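Local coordinates for protein gamma-glutamyltranspeptidase (Klebsiella pneumoniae subsp. pneumoniae, PDB 5HFT) that catalyses the conversion of oxamate to oxalate in the uric acid degradation pathway and belongs to the gamma-glutamyltransferase family, at residues V36-L41 with A65-V70. Numbering follows the deposited sequence.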
loop_
_atom_site.group_PDB
_atom_site.type_symbol
_atom_site.label_atom_id
_atom_site.label_comp_id
_atom_site.label_asym_id
_atom_site.label_seq_id
_atom_site.Cartn_x
_atom_site.Cartn_y
_atom_site.Cartn_z
ATOM N N VAL A 36 -1.356 -0.081 -12.663
ATOM C CA VAL A 36 -1.963 1.153 -12.167
ATOM C C VAL A 36 -1.195 1.616 -10.922
ATOM O O VAL A 36 -0.959 0.835 -9.990
ATOM C CB VAL A 36 -3.468 0.953 -11.896
ATOM C CG1 VAL A 36 -4.113 2.214 -11.321
ATOM C CG2 VAL A 36 -4.145 0.570 -13.166
ATOM N N ALA A 37 -0.814 2.887 -10.902
ATOM C CA ALA A 37 0.084 3.403 -9.877
ATOM C C ALA A 37 -0.252 4.860 -9.613
ATOM O O ALA A 37 -0.854 5.530 -10.462
ATOM C CB ALA A 37 1.551 3.289 -10.303
ATOM N N PRO A 38 0.122 5.384 -8.444
ATOM C CA PRO A 38 -0.193 6.776 -8.139
ATOM C C PRO A 38 0.668 7.739 -8.885
ATOM O O PRO A 38 0.362 8.937 -8.882
ATOM C CB PRO A 38 0.064 6.868 -6.634
ATOM C CG PRO A 38 -0.026 5.482 -6.163
ATOM C CD PRO A 38 0.594 4.681 -7.248
ATOM N N HIS A 39 1.743 7.272 -9.511
ATOM C CA HIS A 39 2.581 8.159 -10.300
ATOM C C HIS A 39 2.965 7.489 -11.616
ATOM O O HIS A 39 3.385 6.326 -11.625
ATOM C CB HIS A 39 3.823 8.567 -9.510
ATOM C CG HIS A 39 4.593 9.672 -10.161
ATOM N ND1 HIS A 39 5.587 9.447 -11.085
ATOM C CD2 HIS A 39 4.454 11.015 -10.078
ATOM C CE1 HIS A 39 6.059 10.606 -11.510
ATOM N NE2 HIS A 39 5.387 11.573 -10.914
ATOM N N HIS A 40 2.831 8.227 -12.725
ATOM C CA HIS A 40 3.040 7.612 -14.035
ATOM C C HIS A 40 4.436 7.010 -14.167
ATOM O O HIS A 40 4.625 6.053 -14.917
ATOM C CB HIS A 40 2.803 8.624 -15.165
ATOM C CG HIS A 40 3.917 9.612 -15.337
ATOM N ND1 HIS A 40 5.018 9.367 -16.131
ATOM C CD2 HIS A 40 4.105 10.846 -14.808
ATOM C CE1 HIS A 40 5.836 10.404 -16.076
ATOM N NE2 HIS A 40 5.306 11.314 -15.281
ATOM N N LEU A 41 5.425 7.519 -13.442
ATOM C CA LEU A 41 6.747 6.912 -13.574
ATOM C C LEU A 41 6.786 5.510 -12.971
ATOM O O LEU A 41 7.544 4.654 -13.444
ATOM C CB LEU A 41 7.804 7.795 -12.917
ATOM C CG LEU A 41 8.820 8.591 -13.725
ATOM C CD1 LEU A 41 8.440 8.699 -15.158
ATOM C CD2 LEU A 41 8.955 9.978 -13.118
ATOM N N ALA A 65 9.969 0.029 -5.633
ATOM C CA ALA A 65 11.222 0.765 -5.544
ATOM C C ALA A 65 11.155 2.089 -6.307
ATOM O O ALA A 65 11.744 3.081 -5.871
ATOM C CB ALA A 65 12.367 -0.103 -6.074
ATOM N N ALA A 66 10.509 2.106 -7.482
ATOM C CA ALA A 66 10.347 3.353 -8.233
ATOM C C ALA A 66 9.475 4.358 -7.486
ATOM O O ALA A 66 9.855 5.517 -7.318
ATOM C CB ALA A 66 9.749 3.054 -9.603
ATOM N N ILE A 67 8.300 3.925 -7.022
ATOM C CA ILE A 67 7.392 4.770 -6.245
ATOM C C ILE A 67 7.978 5.146 -4.888
ATOM O O ILE A 67 7.424 6.009 -4.194
ATOM C CB ILE A 67 6.017 4.067 -6.108
ATOM C CG1 ILE A 67 4.922 5.031 -5.670
ATOM C CG2 ILE A 67 6.063 2.908 -5.121
ATOM C CD1 ILE A 67 4.366 5.853 -6.759
ATOM N N ALA A 68 9.061 4.486 -4.466
ATOM C CA ALA A 68 9.751 4.896 -3.248
ATOM C C ALA A 68 10.624 6.109 -3.504
ATOM O O ALA A 68 10.656 7.045 -2.702
ATOM C CB ALA A 68 10.594 3.751 -2.698
ATOM N N VAL A 69 11.297 6.143 -4.643
ATOM C CA VAL A 69 12.087 7.315 -4.974
ATOM C C VAL A 69 11.178 8.502 -5.264
ATOM O O VAL A 69 11.436 9.615 -4.794
ATOM C CB VAL A 69 12.995 6.999 -6.174
ATOM C CG1 VAL A 69 13.707 8.231 -6.641
ATOM C CG2 VAL A 69 13.984 5.887 -5.833
ATOM N N VAL A 70 10.064 8.274 -5.973
ATOM C CA VAL A 70 9.275 9.366 -6.558
ATOM C C VAL A 70 8.218 9.954 -5.611
ATOM O O VAL A 70 7.889 11.143 -5.733
ATOM C CB VAL A 70 8.632 8.890 -7.873
ATOM C CG1 VAL A 70 7.942 10.042 -8.581
ATOM C CG2 VAL A 70 9.686 8.305 -8.785
#
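Pro38 and His39 pack on Ile67 and Val70 where an N-capped helix start meets the last turn of helix 56-70. The contact is buried and joins the turn between strand 34-37 and helix 40-51 to that second helix. Val36 and Ala37 lead into it; they pair in an antiparallel ladder with a strand of the other protein chain. Pro38 comes next, its CD 4.0 Å from Ile67 CD1. The two side chains meet at about a right angle, and Pro38 also touches Tyr71. His39 CB lies 3.9 Å from the same Ile67 CD1, so this methyl touches both residues of the turn. The His39 side chain runs with CG anti to the backbone N (chi1 -169°), which sets the ring against Val70 CG1. One face of the imidazole receives a CH-pi contact, with Val70 CG1 3.5 Å from the His39 ring centroid. The methyl stands only 12° off the ring normal. His39 is also the N-cap: Leu41 N donates to His39 ND1 at 3.0 Å. The N-H...N angle is 155°, and the donor sits well out of the ring plane. Leu41 reaches on to Tyr161 and Pro167, while its CB lies in plane at the edge of the His39 ring.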